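Local structure of uracil-dna glycosylase (Deinococcus radiodurans, 4UQM) at residues L32-S36 with A37-H41; V63-A66 with L67-T70. The protein is a uracil-DNA glycosylase of the UDG-like clan, a single-chain alpha/beta protein with a central parallel sheet, modelled here together with nucleic acid. The protein carries 1 engineered substitution. One frame throughout, in Å; residues are numbered along the deposited sequence.

Contact 1 of 2, residues L32-S36 with A37-H41; sequences LPEFS and APYFH
Ala37 N donates to Glu34 O across the bend between helix 25-35 and helix 38-53, a bond of 3.0 Å that is straight at the hydrogen (166°), although the nitrogen stands above the carbonyl plane. Just before the bend, Ser36 turns its hydroxyl back toward the preceding turn: OG, beside its own backbone N, donates to Leu32 O at 2.8 Å, a carbonyl that also takes a weak bond from Ser36 N. Ala37 is the N-cap of the next helix, its carbonyl receiving His41 N and, weakly, Phe40 N. Water 1 bridges the bend, donating to Phe35 O and Ala37 O and linking Phe35 to Ala37. This is a tight interhelical turn of the N-terminal helical pair, about 17 Å at its nearest atom from the bound nucleic acid. Two side-chain pairs span the corner. Tyr39 OH donates to Glu34 OE1 at 2.7 Å, reaching the carboxylate on its anti lone pair, while that oxygen lies in the plane of the phenol at the ring edge. Glu34 bends at its second torsion to bring the acid round to the hydroxyl, and the carboxylate and ring planes are 40° apart. The other pair is Phe35 with Phe40, T-shaped: the edge of Phe35 points at the face of Phe40, with planes at 75° and centroids 5.4 Å apart. CD1 of Phe35 sits over the rim of that face, 3.7 Å from Phe40 CZ. Beyond the corner, Phe163 of helix 160-172 touches both Glu34 and Tyr39, and the ring of Tyr39 meets His162 edge-to-face.

Contact 2 of 2, residues V63-A66 with L67-T70; sequences VFNA and LRYT
Arg68 NH1 donates to Asn65 OD1 at 3.0 Å, one turn back along helix 65-69, with the amide oxygen at the edge of the guanidinium and in its plane. The two flat groups are steeply inclined to each other, 79° apart. Arg68 reaches this position with its chain extended from CG to NE; its NH2 bonds to Ala21 O and its NE is hydrogen-bonded elsewhere, so all three guanidinium nitrogens have partners. The amide is fixed at its other end, ND2 donating to Asp62 OD1. Phe64, the N-cap, offers its carbonyl to Arg68 N at 3.3 Å and weakly to Leu67 N; Tyr69 N follows on Asn65 O at 3.0 Å and Thr70 N on Ala66 O. Water 2 donates to Ala66 O and Thr70 OG1, bridging the helix end, while Thr70 OG1 also hydrogen-bonds to Ala134 O. Asn65 O also lies 3.4 Å above the Tyr69 ring plane, near the rim, and the Asn65 side chain runs alongside that ring. Phe64 CD1 packs on Leu67 CD1 at 4.1 Å. This short helix lies between helix 25-35 and the parallel sheet: Leu67 rests on Trp27 and Leu31, while Ala66 and Thr70 touch Leu139 of strand 138-142.

In the fold
The contacts come in series along the chain, contact 1 at the corner between helices 25-35 and 38-53 and contact 2 on the short helix 65-69. Their centres are about 18 Å apart, yet they meet directly: Phe40 CZ lies 4.1 Å from Phe64 CZ, and Pro20 touches both Phe35 and Phe64. Contact 1 sits toward the periphery, its centre about 21 Å from that of the chain; contact 2 lies deeper, at about 9 Å, against the edge strand 138-142 of the four-stranded parallel sheet. Segment 63-70 packs against both helices of the N-terminal pair, and through Ala66 and Thr70 against the sheet. Their nearest atoms are about 17 and 18 Å from the bound nucleic acid.

Contact 1 of 2, residues L32-S36 with A37-H41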
ATOM      1  N   LEU A  32     -10.082  -6.364  14.519  1.00 22.80           N
ATOM      2  CA  LEU A  32     -10.500  -6.028  15.862  1.00 24.01           C
ATOM      3  C   LEU A  32      -9.461  -6.312  16.931  1.00 23.11           C
ATOM      4  O   LEU A  32      -9.281  -5.458  17.796  1.00 24.17           O
ATOM      5  CB  LEU A  32     -11.848  -6.663  16.232  1.00 25.49           C
ATOM      6  CG  LEU A  32     -12.416  -6.278  17.609  1.00 27.25           C
ATOM      7  CD1 LEU A  32     -12.632  -4.758  17.740  1.00 28.41           C
ATOM      8  CD2 LEU A  32     -13.721  -7.005  17.870  1.00 29.77           C
ATOM      9  N   PRO A  33      -8.777  -7.490  16.896  1.00 24.07           N
ATOM     10  CA  PRO A  33      -7.788  -7.729  17.948  1.00 25.52           C
ATOM     11  C   PRO A  33      -6.644  -6.701  17.961  1.00 23.30           C
ATOM     12  O   PRO A  33      -6.053  -6.440  19.008  1.00 25.54           O
ATOM     13  CB  PRO A  33      -7.242  -9.130  17.614  1.00 27.38           C
ATOM     14  CG  PRO A  33      -8.357  -9.777  16.872  1.00 27.93           C
ATOM     15  CD  PRO A  33      -8.910  -8.678  16.026  1.00 24.55           C
ATOM     16  N   GLU A  34      -6.306  -6.157  16.796  1.00 21.22           N
ATOM     17  CA  GLU A  34      -5.268  -5.134  16.712  1.00 20.79           C
ATOM     18  C   GLU A  34      -5.746  -3.835  17.370  1.00 21.03           C
ATOM     19  O   GLU A  34      -5.034  -3.241  18.198  1.00 21.70           O
ATOM     20  CB  GLU A  34      -4.897  -4.850  15.259  1.00 21.61           C
ATOM     21  CG  GLU A  34      -4.606  -6.116  14.435  1.00 22.02           C
ATOM     22  CD  GLU A  34      -3.732  -7.111  15.136  1.00 22.40           C
ATOM     23  OE1 GLU A  34      -2.686  -6.714  15.701  1.00 25.09           O
ATOM     24  OE2 GLU A  34      -4.033  -8.330  15.073  1.00 24.39           O
ATOM     25  N   PHE A  35      -6.956  -3.394  17.025  1.00 22.51           N
ATOM     26  CA  PHE A  35      -7.466  -2.128  17.564  1.00 22.13           C
ATOM     27  C   PHE A  35      -7.647  -2.166  19.069  1.00 22.39           C
ATOM     28  O   PHE A  35      -7.667  -1.140  19.725  1.00 23.33           O
ATOM     29  CB  PHE A  35      -8.768  -1.720  16.869  1.00 23.32           C
ATOM     30  CG  PHE A  35      -8.631  -1.591  15.357  1.00 22.05           C
ATOM     31  CD1 PHE A  35      -7.621  -0.862  14.825  1.00 21.98           C
ATOM     32  CD2 PHE A  35      -9.549  -2.173  14.480  1.00 23.05           C
ATOM     33  CE1 PHE A  35      -7.480  -0.733  13.440  1.00 21.82           C
ATOM     34  CE2 PHE A  35      -9.427  -2.029  13.116  1.00 21.68           C
ATOM     35  CZ  PHE A  35      -8.373  -1.354  12.584  1.00 21.29           C
ATOM     36  N   SER A  36      -7.733  -3.389  19.602  1.00 24.38           N
ATOM     37  CA  SER A  36      -7.889  -3.663  21.025  1.00 26.28           C
ATOM     38  C   SER A  36      -6.561  -3.898  21.780  1.00 26.64           C
ATOM     39  O   SER A  36      -6.563  -3.995  22.984  1.00 29.51           O
ATOM     40  CB  SER A  36      -8.837  -4.883  21.213  1.00 27.49           C
ATOM     41  OG  SER A  36     -10.024  -4.824  20.385  1.00 27.85           O
ATOM     42  N   ALA A  37      -5.440  -4.023  21.062  1.00 24.83           N
ATOM     43  CA  ALA A  37      -4.196  -4.490  21.615  1.00 26.11           C
ATOM     44  C   ALA A  37      -3.391  -3.402  22.302  1.00 24.97           C
ATOM     45  O   ALA A  37      -3.385  -2.247  21.844  1.00 23.77           O
ATOM     46  CB  ALA A  37      -3.367  -5.122  20.508  1.00 25.40           C
ATOM     47  N   PRO A  38      -2.643  -3.780  23.362  1.00 27.07           N
ATOM     48  CA  PRO A  38      -1.744  -2.804  23.964  1.00 27.00           C
ATOM     49  C   PRO A  38      -0.759  -2.110  22.989  1.00 25.47           C
ATOM     50  O   PRO A  38      -0.610  -0.870  23.077  1.00 24.35           O
ATOM     51  CB  PRO A  38      -1.049  -3.609  25.061  1.00 28.32           C
ATOM     52  CG  PRO A  38      -2.028  -4.658  25.432  1.00 30.12           C
ATOM     53  CD  PRO A  38      -2.698  -5.029  24.151  1.00 28.90           C
ATOM     54  N   TYR A  39      -0.129  -2.839  22.054  1.00 23.76           N
ATOM     55  CA  TYR A  39       0.827  -2.184  21.158  1.00 23.42           C
ATOM     56  C   TYR A  39       0.152  -1.074  20.339  1.00 21.72           C
ATOM     57  O   TYR A  39       0.773  -0.070  19.989  1.00 21.98           O
ATOM     58  CB  TYR A  39       1.532  -3.170  20.190  1.00 23.11           C
ATOM     59  CG  TYR A  39       0.729  -3.499  18.946  1.00 21.57           C
ATOM     60  CD1 TYR A  39       0.796  -2.686  17.810  1.00 20.45           C
ATOM     61  CD2 TYR A  39      -0.112  -4.639  18.906  1.00 23.41           C
ATOM     62  CE1 TYR A  39       0.063  -2.917  16.681  1.00 19.93           C
ATOM     63  CE2 TYR A  39      -0.860  -4.890  17.766  1.00 23.20           C
ATOM     64  CZ  TYR A  39      -0.797  -4.004  16.684  1.00 20.48           C
ATOM     65  OH  TYR A  39      -1.512  -4.247  15.575  1.00 20.82           O
ATOM     66  N   PHE A  40      -1.121  -1.256  20.014  1.00 21.05           N
ATOM     67  CA  PHE A  40      -1.823  -0.319  19.171  1.00 20.09           C
ATOM     68  C   PHE A  40      -2.225   0.915  19.966  1.00 20.44           C
ATOM     69  O   PHE A  40      -2.208   2.051  19.448  1.00 20.24           O
ATOM     70  CB  PHE A  40      -3.032  -0.999  18.504  1.00 20.85           C
ATOM     71  CG  PHE A  40      -3.666  -0.176  17.453  1.00 19.95           C
ATOM     72  CD1 PHE A  40      -3.185  -0.187  16.143  1.00 20.65           C
ATOM     73  CD2 PHE A  40      -4.727   0.635  17.749  1.00 21.29           C
ATOM     74  CE1 PHE A  40      -3.779   0.605  15.183  1.00 21.08           C
ATOM     75  CE2 PHE A  40      -5.280   1.429  16.787  1.00 21.60           C
ATOM     76  CZ  PHE A  40      -4.809   1.429  15.513  1.00 21.02           C
ATOM     77  N   HIS A  41      -2.548   0.708  21.231  1.00 21.16           N
ATOM     78  CA  HIS A  41      -2.801   1.826  22.120  1.00 22.45           C
ATOM     79  C   HIS A  41      -1.521   2.673  22.243  1.00 23.01           C
ATOM     80  O   HIS A  41      -1.570   3.879  22.213  1.00 23.15           O
ATOM     81  CB  HIS A  41      -3.236   1.321  23.514  1.00 23.67           C
ATOM     82  CG  HIS A  41      -3.534   2.419  24.486  1.00 29.74           C
ATOM     83  ND1 HIS A  41      -4.816   2.892  24.687  1.00 35.04           N
ATOM     84  CD2 HIS A  41      -2.745   3.091  25.361  1.00 31.48           C
ATOM     85  CE1 HIS A  41      -4.790   3.845  25.601  1.00 35.12           C
ATOM     86  NE2 HIS A  41      -3.545   3.975  26.033  1.00 34.25           N
TER
HETATM   87  O   HOH W   1      -5.651  -0.491  21.361  1.00 30.81           O

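Contact 2 of 2, residues V63-A66 with L67-T70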
ATOM      1  N   VAL A  63      -5.486   8.002   7.148  1.00 14.89           N
ATOM      2  CA  VAL A  63      -4.485   6.987   7.412  1.00 14.15           C
ATOM      3  C   VAL A  63      -4.907   5.607   6.983  1.00 14.57           C
ATOM      4  O   VAL A  63      -4.077   4.831   6.464  1.00 14.81           O
ATOM      5  CB  VAL A  63      -4.077   7.012   8.914  1.00 14.92           C
ATOM      6  CG1 VAL A  63      -3.287   5.775   9.350  1.00 16.44           C
ATOM      7  CG2 VAL A  63      -3.269   8.248   9.222  1.00 15.20           C
ATOM      8  N   PHE A  64      -6.174   5.257   7.205  1.00 15.39           N
ATOM      9  CA  PHE A  64      -6.654   3.897   6.942  1.00 15.68           C
ATOM     10  C   PHE A  64      -7.411   3.805   5.607  1.00 16.21           C
ATOM     11  O   PHE A  64      -8.122   2.802   5.357  1.00 16.90           O
ATOM     12  CB  PHE A  64      -7.519   3.426   8.111  1.00 16.43           C
ATOM     13  CG  PHE A  64      -6.738   3.230   9.379  1.00 17.80           C
ATOM     14  CD1 PHE A  64      -5.968   2.084   9.570  1.00 17.97           C
ATOM     15  CD2 PHE A  64      -6.757   4.174  10.396  1.00 17.97           C
ATOM     16  CE1 PHE A  64      -5.207   1.911  10.738  1.00 17.26           C
ATOM     17  CE2 PHE A  64      -6.006   3.989  11.549  1.00 17.17           C
ATOM     18  CZ  PHE A  64      -5.240   2.861  11.707  1.00 17.79           C
ATOM     19  N   ASN A  65      -7.249   4.793   4.712  1.00 16.01           N
ATOM     20  CA  ASN A  65      -7.993   4.772   3.460  1.00 17.15           C
ATOM     21  C   ASN A  65      -7.779   3.560   2.577  1.00 16.58           C
ATOM     22  O   ASN A  65      -8.695   3.211   1.858  1.00 16.99           O
ATOM     23  CB  ASN A  65      -7.800   6.038   2.636  1.00 16.92           C
ATOM     24  CG  ASN A  65      -8.615   7.206   3.181  1.00 18.98           C
ATOM     25  OD1 ASN A  65      -9.408   7.064   4.118  1.00 19.65           O
ATOM     26  ND2 ASN A  65      -8.376   8.382   2.654  1.00 21.37           N
ATOM     27  N   ALA A  66      -6.609   2.955   2.572  1.00 16.00           N
ATOM     28  CA  ALA A  66      -6.436   1.765   1.723  1.00 15.93           C
ATOM     29  C   ALA A  66      -7.456   0.693   2.083  1.00 17.73           C
ATOM     30  O   ALA A  66      -7.958  -0.012   1.201  1.00 17.47           O
ATOM     31  CB  ALA A  66      -5.024   1.206   1.832  1.00 15.95           C
ATOM     32  N   LEU A  67      -7.692   0.485   3.395  1.00 15.77           N
ATOM     33  CA  LEU A  67      -8.682  -0.514   3.827  1.00 16.75           C
ATOM     34  C   LEU A  67     -10.072  -0.070   3.446  1.00 17.54           C
ATOM     35  O   LEU A  67     -10.903  -0.911   3.116  1.00 18.29           O
ATOM     36  CB  LEU A  67      -8.588  -0.704   5.336  1.00 18.23           C
ATOM     37  CG  LEU A  67      -7.228  -0.998   5.943  1.00 18.50           C
ATOM     38  CD1 LEU A  67      -7.373  -1.174   7.452  1.00 20.51           C
ATOM     39  CD2 LEU A  67      -6.557  -2.190   5.333  1.00 19.55           C
ATOM     40  N   ARG A  68     -10.367   1.238   3.540  1.00 17.28           N
ATOM     41  CA  ARG A  68     -11.673   1.720   3.114  1.00 19.05           C
ATOM     42  C   ARG A  68     -12.007   1.504   1.654  1.00 19.36           C
ATOM     43  O   ARG A  68     -13.178   1.250   1.295  1.00 23.14           O
ATOM     44  CB  ARG A  68     -11.830   3.233   3.450  1.00 18.80           C
ATOM     45  CG  ARG A  68     -11.736   3.497   4.956  1.00 19.41           C
ATOM     46  CD  ARG A  68     -12.140   4.921   5.314  1.00 19.94           C
ATOM     47  NE  ARG A  68     -12.103   5.078   6.770  1.00 19.91           N
ATOM     48  CZ  ARG A  68     -11.136   5.662   7.476  1.00 18.24           C
ATOM     49  NH1 ARG A  68     -10.063   6.178   6.904  1.00 19.92           N
ATOM     50  NH2 ARG A  68     -11.169   5.595   8.768  1.00 19.64           N
ATOM     51  N   TYR A  69     -11.015   1.624   0.804  1.00 18.98           N
ATOM     52  CA  TYR A  69     -11.256   1.584  -0.667  1.00 19.04           C
ATOM     53  C   TYR A  69     -11.141   0.175  -1.217  1.00 19.41           C
ATOM     54  O   TYR A  69     -11.690  -0.071  -2.275  1.00 22.48           O
ATOM     55  CB  TYR A  69     -10.354   2.636  -1.374  1.00 21.58           C
ATOM     56  CG  TYR A  69     -10.676   4.036  -0.826  1.00 23.23           C
ATOM     57  CD1 TYR A  69     -11.851   4.256  -0.072  1.00 27.25           C
ATOM     58  CD2 TYR A  69      -9.815   5.120  -0.954  1.00 24.57           C
ATOM     59  CE1 TYR A  69     -12.166   5.481   0.464  1.00 30.44           C
ATOM     60  CE2 TYR A  69     -10.170   6.385  -0.438  1.00 26.06           C
ATOM     61  CZ  TYR A  69     -11.309   6.520   0.316  1.00 27.58           C
ATOM     62  OH  TYR A  69     -11.792   7.708   0.927  1.00 34.23           O
ATOM     63  N   THR A  70     -10.525  -0.757  -0.489  1.00 18.70           N
ATOM     64  CA  THR A  70     -10.419  -2.145  -0.936  1.00 18.53           C
ATOM     65  C   THR A  70     -10.746  -3.084   0.238  1.00 18.17           C
ATOM     66  O   THR A  70      -9.855  -3.415   0.991  1.00 18.59           O
ATOM     67  CB  THR A  70      -9.008  -2.424  -1.446  1.00 19.16           C
ATOM     68  OG1 THR A  70      -8.632  -1.397  -2.394  1.00 19.22           O
ATOM     69  CG2 THR A  70      -8.973  -3.787  -2.107  1.00 18.63           C
TER
HETATM   70  O   HOH W   2      -6.330   0.166  -1.439  1.00 18.35           O